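Local coordinates for protein sulfite dehydrogenase (Paracoccus pantotrophus, PDB 2XTS) that oxidises protein-bound sulfane sulfur as the molybdenum-cofactor subunit of the SoxCD complex, which pairs it with a heme-bearing cytochrome, at residues 143-148 and 321-326; 116-121 and 210-215; 59-62 and 66-69; 298-303 and 313-318. All coordinates share one frame; numbering follows the deposited sequence. Where two conformers were deposited one is given.

Contact 1 joins the molybdopterin-binding part of the chain to the dimerisation part, and the other three lie around it. Contact 2 has its centre about 10 Å away and shares a sheet with it: His144 O and Cys118 N, 2.8 Å apart, probably form a hydrogen bond between neighbouring strands, and both contacts reach the cofactor phosphate. Contact 3, a loop fold-back with its centre about 12 Å from that of contact 1, meets it through Thr66. Contact 4 is nested in the chain loop that contact 1 closes; its strand 311-316 pairs with strand 325-333. It lies farthest from the molybdenum side, with the centres of contacts 2 and 4 about 24 Å apart.

Contact 1. Residues 143-148 and 321-326; sequences IHNMEY and PKALTR. With MTE (phosphonic acidmono-(2-amino-5,6-dimercapto-4-oxo-3,7,8a,9,10,10a-hexahydro-4H-8-oxa-1,3,9,10-tetraaza-anthracen-7-ylmethyl)ester), chain E.
Asn145 and Leu324 meet in a buried contact between two domains: strand 143-152 belongs to the molybdopterin-binding sheet, and the loop 321-324 leads into strand 325-333 of the dimerisation domain. The nearest CA atoms, of Asn145 and Leu324, are 6.3 Å apart. The two side chains run alongside each other in opposite directions, bringing Asn145 CB within 3.4 Å of Leu324 CD1 and 3.6 Å of Leu324 CG. Leu324 turns its branch toward the strand with CG anti to its own carbonyl carbon (chi1 -70°). Its other methyl, CD2, lies 3.8 Å from Ile143 CD1, the two chains crossing at a slant, and Trp291 touches both residues. Ala323 rests against the amide end of Asn145. This joint between a cofactor domain and a beta-sandwich dimerisation domain is a feature of the sulfite oxidase fold. A glycine in place of Asn145 would probably leave the CD1 methyl of Leu324 without its nearest neighbour on the strand and open a gap between the domains. The adjacent residue on the strand, His144, points its ring the other way: His144 NE2 gives an almost straight hydrogen bond of 3.0 Å (177°) to O3P of the molybdopterin, with the acceptor at the ring edge and in its plane. Met146 CE sits 3.7 Å above the centre of that ring and packs one face, while Phe72 and His207 also pack against the imidazole.

Contact 2. Residues 116-121 and 210-215; sequences AFCECA and PARLVV. With MTE (phosphonic acidmono-(2-amino-5,6-dimercapto-4-oxo-3,7,8a,9,10,10a-hexahydro-4H-8-oxa-1,3,9,10-tetraaza-anthracen-7-ylmethyl)ester), chain E; 2MO (molybdenum (IV)oxide), chain F.
Phosphate oxygen O3P of the molybdopterin is gripped by two residues, His144 and Arg212, and the guanidinium of Arg212 also lies near Cys118 across the contact. Arg212 and Cys118 lie on strands 212-214 and 112-119 of the antiparallel sheet of the molybdopterin-binding domain, within the cofactor pocket. Arg212 NH1 donates to O3P at 2.7 Å (159°), and Arg212 NH2 to the ester oxygen O4' at 3.1 Å, nearly straight at 175° and in the plane of the guanidinium. Two bonds from two nitrogens fix the rotation of the group; a bend at chi3 (-58°) carries it to the phosphate. Trp223 O takes a further bond from NH2. Replacing Arg212 by leucine is likely to leave O3P short of one of its donors, O4' without this partner, and the phosphate charge less well balanced.

Between the segments themselves the contact is thin: Cys118 SG stands 4.3 Å from Arg212 NH2, obliquely to the guanidinium, and Ala116 CB touches Val214 CG1 at 4.4 Å. Farther along the first segment, the chain reaches the metal. Cys120 SG binds molybdenum at 2.4 Å, as do the two dithiolene sulfurs S1' and S2', a cysteine-plus-dithiolene set characteristic of the sulfite oxidase family. Beyond it, Ala121 N donates a hydrogen bond of 3.0 Å to the oxygen OT1 on the molybdenum.

Contact 3. Residues 59-62 and 66-69; sequences HALE and TPQG
Leu61 and Thr66 bring the backbone closest, with their CA atoms 7.7 Å apart, and no hydrogen bond joins the two sides, so the chain folds back on itself without strand pairing. The motif is an irregular loop between strands 52-53 and 74-75, at the interface with the second subunit. Between the two segments the contact is apolar. Leu61 points its branch at the ring of Pro67, and the two side chains point at each other, the leucine methyls meeting the CD-CG side of the ring: Leu61 CD2 lies 3.8 Å from Pro67 CD and 4.0 Å from Pro67 CG. With CG anti to the carbonyl carbon (chi1 -58°), Leu61 also brings its other methyl, CD1, to 4.0 Å from Pro67 CD, so both methyls of the fork meet that ring carbon.

The second subunit packs on both residues, Leu61 against its Glu201 and Pro67 against its Asn199. Glu62 adds a salt bridge to Arg111 of the same neighbouring chain. Thr66 supplies the join to the cofactor-domain sheet, where its hydroxyl oxygen OG1 accepts a hydrogen bond from the backbone N of Asn145. Its methyl faces the loop instead: Thr66 CG2 comes to 4.2 Å from Leu61 CD1.

Contact 4. Residues 298-303 and 313-318; sequences TRVDVS and ARITGQ
Within 298-303 and 313-318 the one direct backbone bond joins Val300 and Ala313. Ala313 N donates to Val300 O at 2.8 Å, and the donor stands almost in line with the carbonyl bond (C=O...N 166°). The return bond is not direct: Val300 N and Ala313 O are 5.1 Å apart, and a water fills the space, accepting from Val300 N at 2.9 Å and donating to Ala313 O at 2.8 Å. The strands thus part toward this end, one direct bond being replaced by a bridge.

Apolar contacts flank the pair. Ala313 CB lies 4.0 Å from Val302 CG2, and Val300 CG2 faces Ile315, which is modelled in two conformers, so that meeting is less certain. Phe327 of strand 325-333 packs on both valines.

Charged groups line the 298-303 strand. Arg299 approaches Asp301 side-on: Arg299 NE reaches Asp301 OD1 at 3.0 Å in a salt bridge close to the guanidinium plane, while Arg299 NH2 uses the syn lone pair of Asp301 OD2 at 3.1 Å. The carboxylate has further partners in Arg343 and Thr312.

Thr298 and Arg299 both face Val345 on the neighbouring strand 338-346, a classic beta bulge, and the whole is a beta hairpin, 297-303 with 311-316, in the antiparallel sheet of the immunoglobulin-like dimerisation domain of this family.

Contact 1. Residues 143-148 and 321-326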
loop_
_atom_site.group_PDB
_atom_site.type_symbol
_atom_site.label_atom_id
_atom_site.label_comp_id
_atom_site.label_asym_id
_atom_site.label_seq_id
_atom_site.Cartn_x
_atom_site.Cartn_y
_atom_site.Cartn_z
ATOM N N ILE A 143 13.910 -3.366 5.660
ATOM C CA ILE A 143 12.664 -3.649 6.299
ATOM C C ILE A 143 11.537 -3.188 5.381
ATOM O O ILE A 143 11.659 -2.193 4.666
ATOM C CB ILE A 143 12.588 -2.909 7.677
ATOM C CG1 ILE A 143 11.437 -3.421 8.526
ATOM C CG2 ILE A 143 12.522 -1.380 7.531
ATOM C CD1 ILE A 143 11.635 -3.110 10.003
ATOM N N HIS A 144 10.421 -3.892 5.457
ATOM C CA HIS A 144 9.180 -3.445 4.845
ATOM C C HIS A 144 8.007 -3.956 5.674
ATOM O O HIS A 144 8.177 -4.816 6.532
ATOM C CB HIS A 144 9.072 -3.781 3.331
ATOM C CG HIS A 144 9.132 -5.220 2.947
ATOM N ND1 HIS A 144 8.242 -6.167 3.409
ATOM C CD2 HIS A 144 9.896 -5.833 2.017
ATOM C CE1 HIS A 144 8.497 -7.316 2.808
ATOM N NE2 HIS A 144 9.496 -7.143 1.961
ATOM N N ASN A 145 6.828 -3.395 5.432
ATOM C CA ASN A 145 5.647 -3.668 6.231
ATOM C C ASN A 145 4.443 -3.636 5.333
ATOM O O ASN A 145 4.120 -2.623 4.773
ATOM C CB ASN A 145 5.543 -2.616 7.338
ATOM C CG ASN A 145 4.444 -2.880 8.360
ATOM O OD1 ASN A 145 3.380 -2.218 8.337
ATOM N ND2 ASN A 145 4.693 -3.747 9.278
ATOM N N MET A 146 3.806 -4.775 5.199
ATOM C CA MET A 146 2.706 -4.936 4.265
ATOM C C MET A 146 1.540 -5.675 4.920
ATOM O O MET A 146 1.686 -6.426 5.892
ATOM C CB MET A 146 3.148 -5.709 3.011
ATOM C CG MET A 146 4.387 -5.123 2.393
ATOM S SD MET A 146 4.703 -5.837 0.770
ATOM C CE MET A 146 6.266 -5.048 0.388
ATOM N N GLU A 147 0.358 -5.443 4.354
ATOM C CA GLU A 147 -0.852 -6.207 4.667
ATOM C C GLU A 147 -0.881 -7.451 3.791
ATOM O O GLU A 147 -1.008 -7.327 2.577
ATOM C CB GLU A 147 -2.083 -5.354 4.375
ATOM C CG GLU A 147 -3.422 -6.063 4.600
ATOM C CD GLU A 147 -4.600 -5.282 4.045
ATOM O OE1 GLU A 147 -4.711 -5.138 2.817
ATOM O OE2 GLU A 147 -5.455 -4.846 4.837
ATOM N N TYR A 148 -0.817 -8.627 4.403
ATOM C CA TYR A 148 -0.756 -9.896 3.663
ATOM C C TYR A 148 -2.064 -10.614 3.733
ATOM O O TYR A 148 -2.719 -10.619 4.784
ATOM C CB TYR A 148 0.343 -10.791 4.249
ATOM C CG TYR A 148 1.720 -10.251 4.010
ATOM C CD1 TYR A 148 2.337 -10.420 2.783
ATOM C CD2 TYR A 148 2.426 -9.599 5.020
ATOM C CE1 TYR A 148 3.602 -9.912 2.550
ATOM C CE2 TYR A 148 3.688 -9.096 4.796
ATOM C CZ TYR A 148 4.285 -9.272 3.563
ATOM O OH TYR A 148 5.557 -8.760 3.332
ATOM N N PRO A 321 0.391 -6.015 16.519
ATOM C CA PRO A 321 1.454 -6.930 16.912
ATOM C C PRO A 321 2.442 -7.213 15.762
ATOM O O PRO A 321 2.036 -7.498 14.631
ATOM C CB PRO A 321 0.717 -8.209 17.272
ATOM C CG PRO A 321 -0.704 -7.866 17.310
ATOM C CD PRO A 321 -0.942 -6.626 16.577
ATOM N N LYS A 322 3.729 -7.125 16.053
ATOM C CA LYS A 322 4.749 -7.545 15.118
ATOM C C LYS A 322 4.642 -6.782 13.784
ATOM O O LYS A 322 4.836 -7.348 12.709
ATOM C CB LYS A 322 4.709 -9.067 14.925
ATOM C CG LYS A 322 4.688 -9.795 16.266
ATOM C CD LYS A 322 4.720 -11.295 16.176
ATOM C CE LYS A 322 4.556 -11.868 17.607
ATOM N NZ LYS A 322 4.891 -13.286 17.790
ATOM N N ALA A 323 4.408 -5.471 13.881
ATOM C CA ALA A 323 4.188 -4.587 12.736
ATOM C C ALA A 323 4.809 -3.233 13.005
ATOM O O ALA A 323 4.940 -2.782 14.142
ATOM C CB ALA A 323 2.711 -4.437 12.459
ATOM N N LEU A 324 5.203 -2.569 11.930
ATOM C CA LEU A 324 5.709 -1.217 12.055
ATOM C C LEU A 324 4.676 -0.311 12.679
ATOM O O LEU A 324 3.475 -0.407 12.426
ATOM C CB LEU A 324 6.146 -0.623 10.713
ATOM C CG LEU A 324 7.395 -1.183 10.042
ATOM C CD1 LEU A 324 7.690 -0.383 8.769
ATOM C CD2 LEU A 324 8.566 -1.112 10.964
ATOM N N THR A 325 5.180 0.605 13.494
ATOM C CA THR A 325 4.395 1.543 14.275
ATOM C C THR A 325 5.025 2.921 14.130
ATOM O O THR A 325 6.229 3.078 14.317
ATOM C CB THR A 325 4.388 1.073 15.745
ATOM O OG1 THR A 325 3.961 -0.294 15.786
ATOM C CG2 THR A 325 3.488 1.932 16.630
ATOM N N ARG A 326 4.206 3.914 13.802
ATOM C CA ARG A 326 4.670 5.277 13.588
ATOM C C ARG A 326 4.578 6.064 14.866
ATOM O O ARG A 326 3.576 5.989 15.547
ATOM C CB ARG A 326 3.800 5.926 12.526
ATOM C CG ARG A 326 4.123 7.391 12.214
ATOM C CD ARG A 326 5.534 7.671 11.686
ATOM N NE ARG A 326 5.830 6.864 10.501
ATOM C CZ ARG A 326 6.969 6.898 9.822
ATOM N NH1 ARG A 326 7.965 7.690 10.192
ATOM N NH2 ARG A 326 7.142 6.087 8.792
HETATM N N1 MTE E . 13.556 -16.670 -0.199
HETATM C C2 MTE E . 14.212 -17.254 -1.196
HETATM N N2 MTE E . 13.618 -18.274 -1.853
HETATM N N3 MTE E . 15.435 -16.846 -1.585
HETATM C C4 MTE E . 16.094 -15.819 -0.975
HETATM O O4 MTE E . 17.220 -15.493 -1.404
HETATM N N5 MTE E . 16.033 -14.158 0.905
HETATM C C6 MTE E . 15.499 -14.082 2.245
HETATM C C7 MTE E . 13.980 -14.060 2.326
HETATM N N8 MTE E . 13.427 -15.130 1.537
HETATM C C9 MTE E . 15.453 -15.154 0.141
HETATM C C10 MTE E . 14.123 -15.651 0.515
HETATM C "C1'" MTE E . 16.046 -12.909 3.039
HETATM S "S1'" MTE E . 17.684 -12.996 3.650
HETATM C "C2'" MTE E . 15.278 -11.840 3.354
HETATM S "S2'" MTE E . 15.828 -10.595 4.405
HETATM C "C3'" MTE E . 13.872 -11.752 2.800
HETATM O "O3'" MTE E . 13.531 -12.794 1.872
HETATM C "C4'" MTE E . 13.693 -10.448 2.046
HETATM O "O4'" MTE E . 12.336 -10.334 1.597
HETATM P P MTE E . 12.070 -9.256 0.439
HETATM O O1P MTE E . 12.512 -7.945 1.156
HETATM O O2P MTE E . 12.953 -9.519 -0.736
HETATM O O3P MTE E . 10.598 -9.292 0.207
#

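Contact 2. Residues 116-121 and 210-215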
loop_
_atom_site.group_PDB
_atom_site.type_symbol
_atom_site.label_atom_id
_atom_site.label_comp_id
_atom_site.label_asym_id
_atom_site.label_seq_id
_atom_site.Cartn_x
_atom_site.Cartn_y
_atom_site.Cartn_z
ATOM N N ALA A 116 2.473 -7.240 8.924
ATOM C CA ALA A 116 3.708 -7.650 9.572
ATOM C C ALA A 116 4.904 -7.049 8.921
ATOM O O ALA A 116 4.978 -6.954 7.691
ATOM C CB ALA A 116 3.837 -9.178 9.539
ATOM N N PHE A 117 5.895 -6.730 9.752
ATOM C CA PHE A 117 7.150 -6.269 9.239
ATOM C C PHE A 117 8.054 -7.449 8.884
ATOM O O PHE A 117 8.135 -8.451 9.616
ATOM C CB PHE A 117 7.870 -5.323 10.241
ATOM C CG PHE A 117 8.448 -6.006 11.470
ATOM C CD1 PHE A 117 9.677 -6.663 11.422
ATOM C CD2 PHE A 117 7.760 -5.993 12.672
ATOM C CE1 PHE A 117 10.195 -7.287 12.544
ATOM C CE2 PHE A 117 8.271 -6.621 13.758
ATOM C CZ PHE A 117 9.480 -7.284 13.700
ATOM N N CYS A 118 8.750 -7.298 7.756
ATOM C CA CYS A 118 9.800 -8.216 7.326
ATOM C C CYS A 118 11.107 -7.455 7.465
ATOM O O CYS A 118 11.337 -6.526 6.702
ATOM C CB CYS A 118 9.578 -8.627 5.875
ATOM S SG CYS A 118 10.848 -9.726 5.231
ATOM N N GLU A 119 11.891 -7.776 8.500
ATOM C CA GLU A 119 13.163 -7.120 8.755
ATOM C C GLU A 119 14.277 -8.123 8.514
ATOM O O GLU A 119 14.317 -9.184 9.137
ATOM C CB GLU A 119 13.263 -6.549 10.162
ATOM C CG GLU A 119 14.551 -5.781 10.372
ATOM C CD GLU A 119 14.743 -5.197 11.759
ATOM O OE1 GLU A 119 14.075 -5.650 12.721
ATOM O OE2 GLU A 119 15.609 -4.286 11.849
ATOM N N CYS A 120 15.186 -7.796 7.610
ATOM C CA CYS A 120 16.351 -8.661 7.416
ATOM C C CYS A 120 17.142 -8.759 8.729
ATOM O O CYS A 120 17.327 -7.787 9.427
ATOM C CB CYS A 120 17.235 -8.078 6.334
ATOM S SG CYS A 120 18.644 -9.143 5.898
ATOM N N ALA A 121 17.598 -9.967 9.036
ATOM C CA ALA A 121 18.413 -10.211 10.205
ATOM C C ALA A 121 19.608 -9.274 10.250
ATOM O O ALA A 121 20.076 -8.904 11.346
ATOM C CB ALA A 121 18.911 -11.648 10.192
ATOM N N PRO A 210 4.539 -16.248 -7.040
ATOM C CA PRO A 210 3.199 -15.948 -6.562
ATOM C C PRO A 210 2.904 -16.309 -5.101
ATOM O O PRO A 210 1.780 -16.132 -4.664
ATOM C CB PRO A 210 2.320 -16.769 -7.509
ATOM C CG PRO A 210 3.138 -18.003 -7.699
ATOM C CD PRO A 210 4.578 -17.550 -7.735
ATOM N N ALA A 211 3.886 -16.795 -4.346
ATOM C CA ALA A 211 3.648 -17.204 -2.982
ATOM C C ALA A 211 4.920 -17.158 -2.147
ATOM O O ALA A 211 5.973 -17.645 -2.570
ATOM C CB ALA A 211 3.043 -18.639 -2.962
ATOM N N ARG A 212 4.816 -16.599 -0.942
ATOM C CA ARG A 212 5.918 -16.549 0.018
ATOM C C ARG A 212 5.424 -16.934 1.401
ATOM O O ARG A 212 4.232 -16.827 1.683
ATOM C CB ARG A 212 6.567 -15.158 0.088
ATOM C CG ARG A 212 5.772 -14.141 0.915
ATOM C CD ARG A 212 6.473 -12.808 1.024
ATOM N NE ARG A 212 7.803 -12.959 1.614
ATOM C CZ ARG A 212 8.769 -12.056 1.498
ATOM N NH1 ARG A 212 8.517 -10.853 1.001
ATOM N NH2 ARG A 212 9.985 -12.328 1.959
ATOM N N LEU A 213 6.348 -17.301 2.283
ATOM C CA LEU A 213 6.027 -17.348 3.689
ATOM C C LEU A 213 6.097 -15.983 4.343
ATOM O O LEU A 213 6.994 -15.196 4.058
ATOM C CB LEU A 213 6.970 -18.294 4.435
ATOM C CG LEU A 213 6.951 -19.753 3.980
ATOM C CD1 LEU A 213 7.834 -20.627 4.877
ATOM C CD2 LEU A 213 5.526 -20.303 3.925
ATOM N N VAL A 214 5.150 -15.764 5.243
ATOM C CA VAL A 214 5.084 -14.616 6.141
ATOM C C VAL A 214 5.200 -15.201 7.544
ATOM O O VAL A 214 4.414 -16.093 7.921
ATOM C CB VAL A 214 3.788 -13.793 5.936
ATOM C CG1 VAL A 214 3.594 -12.796 7.059
ATOM C CG2 VAL A 214 3.872 -13.100 4.604
ATOM N N VAL A 215 6.230 -14.764 8.289
ATOM C CA VAL A 215 6.613 -15.370 9.586
ATOM C C VAL A 215 6.658 -14.262 10.642
ATOM O O VAL A 215 7.713 -13.673 10.902
ATOM C CB VAL A 215 7.987 -16.078 9.464
ATOM C CG1 VAL A 215 8.251 -16.920 10.712
ATOM C CG2 VAL A 215 8.072 -16.907 8.149
HETATM N N1 MTE E . 13.556 -16.670 -0.199
HETATM C C2 MTE E . 14.212 -17.254 -1.196
HETATM N N2 MTE E . 13.618 -18.274 -1.853
HETATM N N3 MTE E . 15.435 -16.846 -1.585
HETATM C C4 MTE E . 16.094 -15.819 -0.975
HETATM O O4 MTE E . 17.220 -15.493 -1.404
HETATM N N5 MTE E . 16.033 -14.158 0.905
HETATM C C6 MTE E . 15.499 -14.082 2.245
HETATM C C7 MTE E . 13.980 -14.060 2.326
HETATM N N8 MTE E . 13.427 -15.130 1.537
HETATM C C9 MTE E . 15.453 -15.154 0.141
HETATM C C10 MTE E . 14.123 -15.651 0.515
HETATM C "C1'" MTE E . 16.046 -12.909 3.039
HETATM S "S1'" MTE E . 17.684 -12.996 3.650
HETATM C "C2'" MTE E . 15.278 -11.840 3.354
HETATM S "S2'" MTE E . 15.828 -10.595 4.405
HETATM C "C3'" MTE E . 13.872 -11.752 2.800
HETATM O "O3'" MTE E . 13.531 -12.794 1.872
HETATM C "C4'" MTE E . 13.693 -10.448 2.046
HETATM O "O4'" MTE E . 12.336 -10.334 1.597
HETATM P P MTE E . 12.070 -9.256 0.439
HETATM O O1P MTE E . 12.512 -7.945 1.156
HETATM O O2P MTE E . 12.953 -9.519 -0.736
HETATM O O3P MTE E . 10.598 -9.292 0.207
HETATM MO MO 2MO F . 17.892 -11.335 5.326
HETATM O OT1 2MO F . 17.528 -12.067 6.923
HETATM O OT2 2MO F . 19.777 -11.502 4.820
#

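Contact 3. Residues 59-62 and 66-69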
loop_
_atom_site.group_PDB
_atom_site.type_symbol
_atom_site.label_atom_id
_atom_site.label_comp_id
_atom_site.label_asym_id
_atom_site.label_seq_id
_atom_site.Cartn_x
_atom_site.Cartn_y
_atom_site.Cartn_z
ATOM N N HIS A 59 13.588 7.015 5.133
ATOM C CA HIS A 59 13.723 8.424 5.471
ATOM C C HIS A 59 12.572 9.262 4.950
ATOM O O HIS A 59 12.235 10.270 5.538
ATOM C CB HIS A 59 15.040 8.949 4.928
ATOM C CG HIS A 59 15.120 8.949 3.438
ATOM N ND1 HIS A 59 15.092 7.785 2.705
ATOM C CD2 HIS A 59 15.326 9.957 2.554
ATOM C CE1 HIS A 59 15.211 8.075 1.427
ATOM N NE2 HIS A 59 15.363 9.387 1.302
ATOM N N ALA A 60 12.016 8.875 3.806
ATOM C CA ALA A 60 11.051 9.710 3.078
ATOM C C ALA A 60 9.616 9.275 3.264
ATOM O O ALA A 60 8.710 10.018 2.931
ATOM C CB ALA A 60 11.387 9.735 1.592
ATOM N N LEU A 61 9.408 8.084 3.791
ATOM C CA LEU A 61 8.080 7.539 3.979
ATOM C C LEU A 61 7.443 8.063 5.259
ATOM O O LEU A 61 8.114 8.538 6.146
ATOM C CB LEU A 61 8.116 6.016 3.969
ATOM C CG LEU A 61 8.675 5.362 2.714
ATOM C CD1 LEU A 61 8.809 3.864 2.910
ATOM C CD2 LEU A 61 7.908 5.677 1.427
ATOM N N GLU A 62 6.129 7.933 5.349
ATOM C CA GLU A 62 5.370 8.205 6.569
ATOM C C GLU A 62 4.411 7.041 6.825
ATOM O O GLU A 62 4.363 6.063 6.064
ATOM C CB GLU A 62 4.639 9.569 6.514
ATOM C CG GLU A 62 5.260 10.642 7.386
ATOM C CD GLU A 62 5.007 10.494 8.860
ATOM O OE1 GLU A 62 5.508 11.358 9.611
ATOM O OE2 GLU A 62 4.331 9.543 9.296
ATOM N N THR A 66 4.455 0.090 3.675
ATOM C CA THR A 66 5.531 0.357 2.733
ATOM C C THR A 66 5.010 0.199 1.308
ATOM O O THR A 66 4.454 -0.846 0.987
ATOM C CB THR A 66 6.700 -0.653 2.901
ATOM O OG1 THR A 66 7.050 -0.804 4.289
ATOM C CG2 THR A 66 7.927 -0.169 2.089
ATOM N N PRO A 67 5.221 1.210 0.433
ATOM C CA PRO A 67 4.838 0.991 -0.979
ATOM C C PRO A 67 5.651 -0.141 -1.559
ATOM O O PRO A 67 6.859 -0.130 -1.478
ATOM C CB PRO A 67 5.167 2.333 -1.646
ATOM C CG PRO A 67 5.303 3.291 -0.537
ATOM C CD PRO A 67 5.845 2.538 0.616
ATOM N N GLN A 68 4.998 -1.124 -2.140
ATOM C CA GLN A 68 5.682 -2.318 -2.532
ATOM C C GLN A 68 6.708 -2.078 -3.624
ATOM O O GLN A 68 7.699 -2.805 -3.689
ATOM C CB GLN A 68 4.708 -3.454 -2.874
ATOM C CG GLN A 68 3.548 -3.087 -3.754
ATOM C CD GLN A 68 2.291 -2.640 -3.020
ATOM O OE1 GLN A 68 2.360 -1.999 -1.969
ATOM N NE2 GLN A 68 1.143 -2.998 -3.565
ATOM N N GLY A 69 6.515 -1.060 -4.448
ATOM C CA GLY A 69 7.496 -0.759 -5.458
ATOM C C GLY A 69 8.837 -0.272 -4.935
ATOM O O GLY A 69 9.831 -0.353 -5.654
#

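Contact 4. Residues 298-303 and 313-318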
loop_
_atom_site.group_PDB
_atom_site.type_symbol
_atom_site.label_atom_id
_atom_site.label_comp_id
_atom_site.label_asym_id
_atom_site.label_seq_id
_atom_site.Cartn_x
_atom_site.Cartn_y
_atom_site.Cartn_z
ATOM N N THR A 298 4.366 -0.561 22.953
ATOM C CA THR A 298 3.527 0.129 23.925
ATOM C C THR A 298 3.887 1.586 24.062
ATOM O O THR A 298 3.025 2.384 24.354
ATOM C CB THR A 298 3.579 -0.550 25.282
ATOM O OG1 THR A 298 4.926 -0.638 25.733
ATOM C CG2 THR A 298 2.972 -1.929 25.205
ATOM N N ARG A 299 5.153 1.941 23.861
ATOM C CA ARG A 299 5.563 3.326 23.799
ATOM C C ARG A 299 6.902 3.509 23.136
ATOM O O ARG A 299 7.663 2.551 22.972
ATOM C CB ARG A 299 5.517 4.015 25.160
ATOM C CG ARG A 299 6.726 3.881 25.993
ATOM C CD ARG A 299 6.590 4.698 27.291
ATOM N NE ARG A 299 7.873 4.764 27.966
ATOM C CZ ARG A 299 8.320 3.827 28.792
ATOM N NH1 ARG A 299 7.600 2.742 29.036
ATOM N NH2 ARG A 299 9.507 3.962 29.357
ATOM N N VAL A 300 7.141 4.741 22.721
ATOM C CA VAL A 300 8.437 5.157 22.233
ATOM C C VAL A 300 8.850 6.421 22.958
ATOM O O VAL A 300 8.101 7.381 23.006
ATOM C CB VAL A 300 8.461 5.404 20.699
ATOM C CG1 VAL A 300 9.880 5.729 20.239
ATOM C CG2 VAL A 300 7.876 4.203 19.951
ATOM N N ASP A 301 10.047 6.396 23.537
ATOM C CA ASP A 301 10.636 7.586 24.167
ATOM C C ASP A 301 11.637 8.217 23.199
ATOM O O ASP A 301 12.328 7.498 22.472
ATOM C CB ASP A 301 11.313 7.230 25.481
ATOM C CG ASP A 301 10.350 6.665 26.509
ATOM O OD1 ASP A 301 9.155 7.001 26.506
ATOM O OD2 ASP A 301 10.823 5.846 27.326
ATOM N N VAL A 302 11.717 9.538 23.198
ATOM C CA VAL A 302 12.627 10.295 22.367
ATOM C C VAL A 302 13.512 11.177 23.260
ATOM O O VAL A 302 13.021 11.787 24.225
ATOM C CB VAL A 302 11.835 11.120 21.340
ATOM C CG1 VAL A 302 12.738 12.123 20.641
ATOM C CG2 VAL A 302 11.186 10.214 20.340
ATOM N N SER A 303 14.804 11.214 22.959
ATOM C CA SER A 303 15.733 12.117 23.621
ATOM C C SER A 303 16.297 13.091 22.618
ATOM O O SER A 303 16.549 12.728 21.471
ATOM C CB SER A 303 16.863 11.330 24.283
ATOM O OG SER A 303 17.817 12.188 24.917
ATOM N N ALA A 313 6.963 9.969 23.243
ATOM C CA ALA A 313 6.364 10.415 21.983
ATOM C C ALA A 313 4.940 9.890 21.929
ATOM O O ALA A 313 4.494 9.151 22.818
ATOM C CB ALA A 313 7.184 9.874 20.793
ATOM N N ARG A 314 4.205 10.270 20.888
ATOM C CA ARG A 314 2.882 9.668 20.671
ATOM C C ARG A 314 2.935 8.660 19.532
ATOM O O ARG A 314 3.744 8.816 18.615
ATOM C CB ARG A 314 1.813 10.725 20.420
ATOM C CG ARG A 314 1.863 11.394 19.073
ATOM C CD ARG A 314 0.763 12.443 18.940
ATOM N NE ARG A 314 0.838 13.091 17.634
ATOM C CZ ARG A 314 1.690 14.065 17.324
ATOM N NH1 ARG A 314 2.577 14.509 18.205
ATOM N NH2 ARG A 314 1.692 14.577 16.099
ATOM N N ILE A 315 2.129 7.616 19.656
ATOM C CA ILE A 315 1.885 6.652 18.595
ATOM C C ILE A 315 0.828 7.243 17.687
ATOM O O ILE A 315 -0.251 7.613 18.162
ATOM C CB ILE A 315 1.331 5.329 19.171
ATOM C CG1 ILE A 315 2.374 4.694 20.091
ATOM C CG2 ILE A 315 0.861 4.393 18.049
ATOM C CD1 ILE A 315 3.775 4.853 19.603
ATOM N N THR A 316 1.146 7.353 16.402
ATOM C CA THR A 316 0.212 7.836 15.382
ATOM C C THR A 316 -0.344 6.644 14.638
ATOM O O THR A 316 0.370 5.970 13.907
ATOM C CB THR A 316 0.933 8.817 14.462
ATOM O OG1 THR A 316 1.285 9.956 15.253
ATOM C CG2 THR A 316 0.069 9.276 13.307
ATOM N N GLY A 317 -1.618 6.358 14.873
ATOM C CA GLY A 317 -2.251 5.158 14.331
ATOM C C GLY A 317 -2.266 4.081 15.384
ATOM O O GLY A 317 -2.250 4.367 16.583
ATOM N N GLN A 318 -2.259 2.842 14.947
ATOM C CA GLN A 318 -2.301 1.696 15.833
ATOM C C GLN A 318 -0.912 1.137 16.056
ATOM O O GLN A 318 0.014 1.371 15.287
ATOM C CB GLN A 318 -3.168 0.591 15.239
ATOM C CG GLN A 318 -4.622 0.959 15.090
ATOM C CD GLN A 318 -5.431 -0.178 14.564
ATOM O OE1 GLN A 318 -5.447 -0.425 13.371
ATOM N NE2 GLN A 318 -6.077 -0.901 15.443
HETATM O O HOH W 1 4.724 6.370 22.787
#